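Local coordinates for protein aldehyde dehydrogenase (Staphylococcus aureus, PDB 6K10) that oxidises 4,4'-diaponeurosporen-4-al to 4,4'-diaponeurosporenoic acid with NAD+ in the biosynthesis of the carotenoid staphyloxanthin, at residues 221-231 against 370-379; 236-244 against 396-404. The protein carries 1 engineered substitution. One frame throughout, in Å; residues are numbered along the deposited sequence.

Contact 1: 221-231 against 370-379. With EDO (1,2-ethanediol), chain B.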
loop_
_atom_site.group_PDB
_atom_site.type_symbol
_atom_site.label_atom_id
_atom_site.label_comp_id
_atom_site.label_asym_id
_atom_site.label_seq_id
_atom_site.Cartn_x
_atom_site.Cartn_y
_atom_site.Cartn_z
ATOM N N LYS A 221 -7.137 18.132 11.110
ATOM C CA LYS A 221 -7.590 18.619 12.413
ATOM C C LYS A 221 -8.367 17.485 13.080
ATOM O O LYS A 221 -9.512 17.207 12.711
ATOM C CB LYS A 221 -8.422 19.891 12.255
ATOM C CG LYS A 221 -7.626 21.065 11.670
ATOM C CD LYS A 221 -8.510 22.257 11.320
ATOM C CE LYS A 221 -9.087 22.915 12.558
ATOM N NZ LYS A 221 -8.032 23.542 13.405
ATOM N N SER A 222 -7.735 16.828 14.052
ATOM C CA SER A 222 -8.329 15.666 14.707
ATOM C C SER A 222 -9.422 16.107 15.675
ATOM O O SER A 222 -9.131 16.841 16.622
ATOM C CB SER A 222 -7.259 14.871 15.447
ATOM O OG SER A 222 -6.252 14.395 14.566
ATOM N N PRO A 223 -10.670 15.686 15.483
ATOM C CA PRO A 223 -11.745 16.110 16.384
ATOM C C PRO A 223 -11.895 15.215 17.599
ATOM O O PRO A 223 -11.634 14.015 17.557
ATOM C CB PRO A 223 -12.991 16.020 15.492
ATOM C CG PRO A 223 -12.684 14.908 14.545
ATOM C CD PRO A 223 -11.182 14.912 14.336
ATOM N N VAL A 224 -12.316 15.828 18.700
ATOM C CA VAL A 224 -12.780 15.107 19.881
ATOM C C VAL A 224 -14.263 15.407 20.026
ATOM O O VAL A 224 -14.655 16.576 20.116
ATOM C CB VAL A 224 -12.014 15.513 21.153
ATOM C CG1 VAL A 224 -12.567 14.784 22.380
ATOM C CG2 VAL A 224 -10.534 15.250 20.992
ATOM N N ILE A 225 -15.090 14.363 20.007
ATOM C CA ILE A 225 -16.509 14.487 20.321
ATOM C C ILE A 225 -16.688 14.125 21.785
ATOM O O ILE A 225 -16.221 13.070 22.229
ATOM C CB ILE A 225 -17.384 13.591 19.424
ATOM C CG1 ILE A 225 -17.103 13.840 17.948
ATOM C CG2 ILE A 225 -18.857 13.866 19.690
ATOM C CD1 ILE A 225 -17.546 12.709 17.030
ATOM N N VAL A 226 -17.339 15.007 22.535
ATOM C CA VAL A 226 -17.689 14.775 23.931
ATOM C C VAL A 226 -19.203 14.896 24.000
ATOM O O VAL A 226 -19.739 16.008 23.943
ATOM C CB VAL A 226 -17.003 15.768 24.879
ATOM C CG1 VAL A 226 -17.453 15.541 26.326
ATOM C CG2 VAL A 226 -15.492 15.678 24.752
ATOM N N ASP A 227 -19.901 13.767 24.095
ATOM C CA ASP A 227 -21.352 13.820 24.132
ATOM C C ASP A 227 -21.858 13.907 25.569
ATOM O O ASP A 227 -21.086 13.886 26.531
ATOM C CB ASP A 227 -21.964 12.641 23.354
ATOM C CG ASP A 227 -21.987 11.312 24.112
ATOM O OD1 ASP A 227 -21.721 11.242 25.332
ATOM O OD2 ASP A 227 -22.306 10.304 23.448
ATOM N N GLU A 228 -23.181 14.022 25.706
ATOM C CA GLU A 228 -23.791 14.336 26.992
ATOM C C GLU A 228 -23.703 13.199 28.000
ATOM O O GLU A 228 -23.996 13.427 29.179
ATOM C CB GLU A 228 -25.251 14.742 26.787
ATOM C CG GLU A 228 -26.123 13.697 26.102
ATOM C CD GLU A 228 -26.137 13.839 24.589
ATOM O OE1 GLU A 228 -25.079 14.158 24.010
ATOM O OE2 GLU A 228 -27.211 13.637 23.981
ATOM N N THR A 229 -23.305 11.998 27.582
ATOM C CA THR A 229 -23.151 10.875 28.499
ATOM C C THR A 229 -21.722 10.702 28.997
ATOM O O THR A 229 -21.472 9.817 29.823
ATOM C CB THR A 229 -23.605 9.570 27.833
ATOM O OG1 THR A 229 -22.658 9.187 26.825
ATOM C CG2 THR A 229 -24.971 9.745 27.194
ATOM N N ALA A 230 -20.788 11.522 28.529
ATOM C CA ALA A 230 -19.377 11.304 28.821
ATOM C C ALA A 230 -19.073 11.495 30.303
ATOM O O ALA A 230 -19.729 12.267 31.008
ATOM C CB ALA A 230 -18.510 12.254 27.995
ATOM N N ASN A 231 -18.060 10.768 30.772
ATOM C CA ASN A 231 -17.453 11.026 32.075
ATOM C C ASN A 231 -16.571 12.255 31.906
ATOM O O ASN A 231 -15.474 12.172 31.350
ATOM C CB ASN A 231 -16.655 9.817 32.549
ATOM C CG ASN A 231 -16.142 9.969 33.969
ATOM O OD1 ASN A 231 -15.729 11.052 34.386
ATOM N ND2 ASN A 231 -16.168 8.877 34.723
ATOM N N PRO A 370 -9.490 13.146 9.030
ATOM C CA PRO A 370 -8.360 13.452 9.907
ATOM C C PRO A 370 -7.552 12.209 10.256
ATOM O O PRO A 370 -8.019 11.074 10.147
ATOM C CB PRO A 370 -9.036 14.036 11.151
ATOM C CG PRO A 370 -10.354 13.334 11.200
ATOM C CD PRO A 370 -10.760 13.050 9.772
ATOM N N LEU A 371 -6.311 12.456 10.683
ATOM C CA LEU A 371 -5.429 11.361 11.073
ATOM C C LEU A 371 -5.981 10.612 12.275
ATOM O O LEU A 371 -5.842 9.388 12.371
ATOM C CB LEU A 371 -4.028 11.892 11.374
ATOM C CG LEU A 371 -2.965 10.863 11.769
ATOM C CD1 LEU A 371 -3.015 9.639 10.878
ATOM C CD2 LEU A 371 -1.593 11.495 11.707
ATOM N N SER A 372 -6.607 11.325 13.206
ATOM C CA SER A 372 -7.197 10.672 14.359
ATOM C C SER A 372 -8.550 11.289 14.671
ATOM O O SER A 372 -8.860 12.409 14.262
ATOM C CB SER A 372 -6.274 10.734 15.584
ATOM O OG SER A 372 -6.165 12.048 16.083
ATOM N N LEU A 373 -9.367 10.519 15.385
ATOM C CA LEU A 373 -10.641 10.987 15.908
ATOM C C LEU A 373 -10.854 10.357 17.274
ATOM O O LEU A 373 -10.516 9.191 17.483
ATOM C CB LEU A 373 -11.812 10.644 14.980
ATOM C CG LEU A 373 -13.215 11.083 15.429
ATOM C CD1 LEU A 373 -14.060 11.515 14.240
ATOM C CD2 LEU A 373 -13.921 9.973 16.201
ATOM N N TYR A 374 -11.427 11.129 18.193
ATOM C CA TYR A 374 -11.705 10.651 19.537
ATOM C C TYR A 374 -13.158 10.925 19.888
ATOM O O TYR A 374 -13.709 11.968 19.530
ATOM C CB TYR A 374 -10.769 11.302 20.555
ATOM C CG TYR A 374 -9.315 11.213 20.151
ATOM C CD1 TYR A 374 -8.623 10.015 20.249
ATOM C CD2 TYR A 374 -8.639 12.324 19.655
ATOM C CE1 TYR A 374 -7.294 9.920 19.868
ATOM C CE2 TYR A 374 -7.310 12.239 19.276
ATOM C CZ TYR A 374 -6.643 11.038 19.386
ATOM O OH TYR A 374 -5.322 10.959 19.009
ATOM N N LEU A 375 -13.774 9.972 20.580
ATOM C CA LEU A 375 -15.136 10.110 21.072
ATOM C C LEU A 375 -15.164 9.757 22.546
ATOM O O LEU A 375 -14.683 8.691 22.939
ATOM C CB LEU A 375 -16.108 9.211 20.303
ATOM C CG LEU A 375 -17.488 9.079 20.952
ATOM C CD1 LEU A 375 -18.236 10.404 20.914
ATOM C CD2 LEU A 375 -18.298 7.984 20.287
ATOM N N PHE A 376 -15.716 10.653 23.356
ATOM C CA PHE A 376 -15.945 10.398 24.771
ATOM C C PHE A 376 -17.440 10.240 24.982
ATOM O O PHE A 376 -18.210 11.182 24.753
ATOM C CB PHE A 376 -15.363 11.511 25.645
ATOM C CG PHE A 376 -13.867 11.449 25.756
ATOM C CD1 PHE A 376 -13.068 12.071 24.816
ATOM C CD2 PHE A 376 -13.263 10.727 26.772
ATOM C CE1 PHE A 376 -11.687 11.998 24.900
ATOM C CE2 PHE A 376 -11.885 10.652 26.861
ATOM C CZ PHE A 376 -11.096 11.288 25.925
ATOM N N SER A 377 -17.840 9.039 25.391
ATOM C CA SER A 377 -19.240 8.667 25.495
ATOM C C SER A 377 -19.343 7.396 26.315
ATOM O O SER A 377 -18.442 6.556 26.287
ATOM C CB SER A 377 -19.864 8.456 24.108
ATOM O OG SER A 377 -21.221 8.046 24.201
ATOM N N GLU A 378 -20.444 7.275 27.051
ATOM C CA GLU A 378 -20.821 6.029 27.694
ATOM C C GLU A 378 -21.937 5.325 26.937
ATOM O O GLU A 378 -22.457 4.305 27.403
ATOM C CB GLU A 378 -21.231 6.296 29.143
ATOM C CG GLU A 378 -20.138 6.961 29.972
ATOM C CD GLU A 378 -18.889 6.114 30.062
ATOM O OE1 GLU A 378 -19.029 4.876 30.106
ATOM O OE2 GLU A 378 -17.776 6.681 30.089
ATOM N N ASP A 379 -22.303 5.851 25.773
ATOM C CA ASP A 379 -23.408 5.343 24.965
ATOM C C ASP A 379 -22.821 4.448 23.877
ATOM O O ASP A 379 -22.249 4.932 22.897
ATOM C CB ASP A 379 -24.210 6.510 24.394
ATOM C CG ASP A 379 -25.308 6.076 23.433
ATOM O OD1 ASP A 379 -25.533 4.862 23.242
ATOM O OD2 ASP A 379 -25.965 6.975 22.869
HETATM C C1 EDO B . -16.525 3.221 30.370
HETATM O O1 EDO B . -16.178 3.922 29.171
HETATM C C2 EDO B . -17.451 2.057 30.046
HETATM O O2 EDO B . -16.998 0.901 30.756
HETATM O O HOH W 1 -5.792 15.060 11.810
HETATM O O HOH W 2 -25.116 9.544 23.763
HETATM O O HOH W 3 -17.096 8.772 28.748
#

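Contact 2: 236-244 against 396-404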
loop_
_atom_site.group_PDB
_atom_site.type_symbol
_atom_site.label_atom_id
_atom_site.label_comp_id
_atom_site.label_asym_id
_atom_site.label_seq_id
_atom_site.Cartn_x
_atom_site.Cartn_y
_atom_site.Cartn_z
ATOM N N SER A 236 -11.641 14.954 30.476
ATOM C CA SER A 236 -10.747 16.104 30.505
ATOM C C SER A 236 -9.312 15.684 30.796
ATOM O O SER A 236 -8.364 16.281 30.272
ATOM C CB SER A 236 -11.239 17.118 31.538
ATOM O OG SER A 236 -10.834 16.753 32.845
ATOM N N GLU A 237 -9.130 14.652 31.622
ATOM C CA GLU A 237 -7.782 14.187 31.934
ATOM C C GLU A 237 -7.133 13.535 30.719
ATOM O O GLU A 237 -5.961 13.795 30.412
ATOM C CB GLU A 237 -7.826 13.215 33.116
ATOM C CG GLU A 237 -8.044 13.895 34.460
ATOM C CD GLU A 237 -8.500 12.932 35.542
ATOM O OE1 GLU A 237 -8.438 11.704 35.320
ATOM O OE2 GLU A 237 -8.919 13.405 36.620
ATOM N N ARG A 238 -7.884 12.695 30.007
ATOM C CA ARG A 238 -7.320 12.007 28.850
ATOM C C ARG A 238 -7.187 12.939 27.648
ATOM O O ARG A 238 -6.277 12.774 26.828
ATOM C CB ARG A 238 -8.168 10.775 28.527
ATOM C CG ARG A 238 -8.184 9.790 29.694
ATOM C CD ARG A 238 -9.131 8.615 29.521
ATOM N NE ARG A 238 -9.039 7.737 30.688
ATOM C CZ ARG A 238 -9.763 6.640 30.882
ATOM N NH1 ARG A 238 -10.666 6.258 29.989
ATOM N NH2 ARG A 238 -9.583 5.927 31.987
ATOM N N ILE A 239 -8.064 13.939 27.538
ATOM C CA ILE A 239 -7.921 14.943 26.485
ATOM C C ILE A 239 -6.663 15.776 26.717
ATOM O O ILE A 239 -5.842 15.960 25.808
ATOM C CB ILE A 239 -9.175 15.838 26.405
ATOM C CG1 ILE A 239 -10.341 15.089 25.758
ATOM C CG2 ILE A 239 -8.878 17.115 25.622
ATOM C CD1 ILE A 239 -11.706 15.717 26.024
ATOM N N CYS A 240 -6.493 16.289 27.941
ATOM C CA CYS A 240 -5.326 17.118 28.240
ATOM C C CYS A 240 -4.031 16.334 28.077
ATOM O O CYS A 240 -3.017 16.882 27.630
ATOM C CB CYS A 240 -5.432 17.684 29.658
ATOM S SG CYS A 240 -6.627 19.024 29.863
ATOM N N PHE A 241 -4.047 15.051 28.443
ATOM C CA PHE A 241 -2.885 14.195 28.245
ATOM C C PHE A 241 -2.469 14.158 26.777
ATOM O O PHE A 241 -1.298 14.374 26.442
ATOM C CB PHE A 241 -3.189 12.781 28.755
ATOM C CG PHE A 241 -2.153 11.765 28.366
ATOM C CD1 PHE A 241 -0.960 11.671 29.058
ATOM C CD2 PHE A 241 -2.376 10.898 27.312
ATOM C CE1 PHE A 241 -0.010 10.735 28.703
ATOM C CE2 PHE A 241 -1.429 9.962 26.954
ATOM C CZ PHE A 241 -0.243 9.880 27.648
ATOM N N GLY A 242 -3.421 13.884 25.882
ATOM C CA GLY A 242 -3.107 13.812 24.467
ATOM C C GLY A 242 -2.902 15.161 23.808
ATOM O O GLY A 242 -2.200 15.242 22.794
ATOM N N LYS A 243 -3.489 16.219 24.364
ATOM C CA LYS A 243 -3.404 17.539 23.754
ATOM C C LYS A 243 -2.126 18.280 24.129
ATOM O O LYS A 243 -1.480 18.867 23.258
ATOM C CB LYS A 243 -4.619 18.386 24.148
ATOM C CG LYS A 243 -4.510 19.855 23.756
ATOM C CD LYS A 243 -4.356 20.002 22.250
ATOM C CE LYS A 243 -4.611 21.427 21.789
ATOM N NZ LYS A 243 -4.655 21.512 20.299
ATOM N N PHE A 244 -1.736 18.264 25.400
ATOM C CA PHE A 244 -0.667 19.133 25.870
ATOM C C PHE A 244 0.656 18.410 26.079
ATOM O O PHE A 244 1.645 19.048 26.454
ATOM C CB PHE A 244 -1.127 19.848 27.141
ATOM C CG PHE A 244 -2.289 20.761 26.893
ATOM C CD1 PHE A 244 -2.110 21.935 26.179
ATOM C CD2 PHE A 244 -3.565 20.419 27.303
ATOM C CE1 PHE A 244 -3.179 22.770 25.911
ATOM C CE2 PHE A 244 -4.638 21.251 27.041
ATOM C CZ PHE A 244 -4.443 22.429 26.345
ATOM N N ALA A 396 -9.687 6.561 19.174
ATOM C CA ALA A 396 -9.889 6.034 20.513
ATOM C C ALA A 396 -11.281 6.394 21.008
ATOM O O ALA A 396 -11.786 7.486 20.731
ATOM C CB ALA A 396 -8.836 6.576 21.485
ATOM N N ILE A 397 -11.889 5.463 21.733
ATOM C CA ILE A 397 -13.116 5.709 22.476
ATOM C C ILE A 397 -12.727 5.882 23.938
ATOM O O ILE A 397 -12.118 4.984 24.534
ATOM C CB ILE A 397 -14.125 4.564 22.302
ATOM C CG1 ILE A 397 -14.344 4.246 20.820
ATOM C CG2 ILE A 397 -15.450 4.915 22.967
ATOM C CD1 ILE A 397 -14.601 5.461 19.950
ATOM N N ASN A 398 -13.057 7.045 24.503
ATOM C CA ASN A 398 -12.771 7.370 25.902
ATOM C C ASN A 398 -11.269 7.397 26.190
ATOM O O ASN A 398 -10.820 7.030 27.279
ATOM C CB ASN A 398 -13.500 6.416 26.854
ATOM C CG ASN A 398 -14.994 6.678 26.906
ATOM O OD1 ASN A 398 -15.446 7.793 26.645
ATOM N ND2 ASN A 398 -15.770 5.653 27.253
ATOM N N ASP A 399 -10.487 7.854 25.213
ATOM C CA ASP A 399 -9.061 8.097 25.398
ATOM C C ASP A 399 -8.586 8.970 24.245
ATOM O O ASP A 399 -9.327 9.228 23.295
ATOM C CB ASP A 399 -8.260 6.789 25.457
ATOM C CG ASP A 399 -6.994 6.913 26.288
ATOM O OD1 ASP A 399 -6.716 8.018 26.802
ATOM O OD2 ASP A 399 -6.266 5.904 26.414
ATOM N N THR A 400 -7.343 9.440 24.347
ATOM C CA THR A 400 -6.684 10.098 23.226
ATOM C C THR A 400 -5.241 9.622 23.143
ATOM O O THR A 400 -4.646 9.219 24.146
ATOM C CB THR A 400 -6.708 11.642 23.315
ATOM O OG1 THR A 400 -5.805 12.092 24.332
ATOM C CG2 THR A 400 -8.115 12.173 23.603
ATOM N N LEU A 401 -4.705 9.640 21.919
ATOM C CA LEU A 401 -3.287 9.437 21.622
ATOM C C LEU A 401 -2.811 7.994 21.780
ATOM O O LEU A 401 -1.992 7.529 20.982
ATOM C CB LEU A 401 -2.430 10.376 22.482
ATOM C CG LEU A 401 -0.905 10.238 22.423
ATOM C CD1 LEU A 401 -0.361 10.733 21.094
ATOM C CD2 LEU A 401 -0.265 10.999 23.569
ATOM N N MET A 402 -3.320 7.268 22.780
ATOM C CA MET A 402 -2.725 5.987 23.161
ATOM C C MET A 402 -2.922 4.873 22.135
ATOM O O MET A 402 -2.308 3.811 22.292
ATOM C CB MET A 402 -3.271 5.528 24.515
ATOM C CG MET A 402 -2.831 6.392 25.689
ATOM S SD MET A 402 -1.053 6.716 25.698
ATOM C CE MET A 402 -0.405 5.129 26.219
ATOM N N HIS A 403 -3.741 5.067 21.098
ATOM C CA HIS A 403 -3.849 4.021 20.084
ATOM C C HIS A 403 -2.557 3.862 19.289
ATOM O O HIS A 403 -2.379 2.842 18.614
ATOM C CB HIS A 403 -5.031 4.287 19.145
ATOM C CG HIS A 403 -4.915 5.550 18.348
ATOM N ND1 HIS A 403 -4.853 6.798 18.929
ATOM C CD2 HIS A 403 -4.872 5.756 17.010
ATOM C CE1 HIS A 403 -4.767 7.718 17.984
ATOM N NE2 HIS A 403 -4.776 7.112 16.811
ATOM N N LEU A 404 -1.650 4.839 19.369
ATOM C CA LEU A 404 -0.322 4.714 18.779
ATOM C C LEU A 404 0.614 3.859 19.621
ATOM O O LEU A 404 1.658 3.428 19.120
ATOM C CB LEU A 404 0.306 6.098 18.587
ATOM C CG LEU A 404 -0.009 6.896 17.318
ATOM C CD1 LEU A 404 -1.495 7.158 17.185
ATOM C CD2 LEU A 404 0.764 8.209 17.314
#

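Contact 1: 221-231 against 370-379
Strands 223-226 and 372-376 lie side by side as a buried parallel pair in the mixed sheet of the domain that carries Ser251. In the aldehyde dehydrogenase fold this is the catalytic domain. Ser251 is an engineered residue at a predicted active-site position, and the side chain of Leu371 packs against it. The strand axes come within 4.6 Å at an angle of 11°. Four backbone bonds join the two segments: Tyr374 N to Pro223 O, Ile225 N to Tyr374 O, Phe376 N to Ile225 O and, one residue past the first strand, Asp227 N to Phe376 O. Strand 256-260 pairs with the other edge of 223-226.

Side chains fill both faces. On one face the two methyls of Val224 meet different rings. CG1 is anti to the backbone N (chi1 177°) and reaches the edge of the Phe376 ring, while CG2 meets Tyr374 CD2 at 3.7 Å. Helix 232-244 covers this face through Ile239. On the other face Leu375 CD1 packs on Ile225 CB, and helix 380-389 lies over Leu375 through Val386.

Polar groups close both ends. At the start, Ser222 OG and Ser372 OG share a hydrogen bond of 2.8 Å. A water bridges Ser222 OG and Leu371 N. At the far end, Asp227 to Ala230 form a type I turn. Asp227 OD1 accepts from Thr229 N, an Asx turn, and also from Thr229 OG1. Thr229 OG1 in turn receives Glu378 N across the contact. Ser377 OG accepts from Asp379 N, an ST turn. The same hydroxyl donates to Asp227 OD2 at 2.6 Å, on the syn side and 28° out of the carboxylate plane.

Contact 2: 236-244 against 396-404
Helix 232-244 runs past the loop that leaves strand 394-397, with the CA atoms of Gly242 and Leu401 5.2 Å apart and those of Arg238 and Asp399 5.5 Å apart. Thr400 makes the central link. Its OG1 donates to Arg238 O at 2.6 Å, with the donor tilted 34° from the carbonyl plane. That oxygen also keeps its helical bond from Gly242 N. The two donors reach it from opposite faces of the carbonyl plane. With no side chain on Gly242, Thr400 OG1 comes to 3.2 Å from Gly242 CA. Thr400 CG2 turns to Ile239 CA.

The loop follows a strand of the catalytic-domain sheet, and Ala396 and Ile397 also pair in parallel with a strand of the second subunit. The sheet thus runs on across the dimer interface. Arg238 stands beside this junction. Its chain is extended from CG to NE, which carries NH1 to Asn398 O at 2.8 Å, nearly along the C=O axis. NH2 bonds Ser441 O of the second subunit. The Asp399 side chain crosses that of Arg238 at about a right angle, with OD1 3.6 Å from Arg238 CB. No N-H points at OD1; beyond the packing its effect on the arginine is probably electrostatic.

One turn on, Phe241 CG is anti to the backbone N (chi1 169°), and the ring extends to the loop. The Met402 chain bends at chi2 and chi3, bringing SD to the ring edge, a Met-aromatic contact 4.7 Å from the Phe241 centroid. Leu401 CD2 packs obliquely on the same ring, 3.7 Å from Phe241 CE2.

Overall arrangement
Both contacts are largely buried and lie in the same domain, their centres 10 Å apart. The strands of contact 1 are sheet core, joined by regular backbone pairing. Contact 2 joins a helix to a loop through side chains that bond backbone carbonyls, and through packing at Phe241. Their elements are neighbours: helix 232-244 follows strand 223-226 in the chain, and strand 394-397 pairs with 372-376. Asn398 ties them directly, its N meeting Leu375 O and its OD1 meeting Ser377 N. Ile239 packs on Phe376. The turn end of contact 1 comes to the surface; there Asp227 stays buried, while Glu378 bonds Thr442 of the second subunit. Contact 2 borders that subunit more widely.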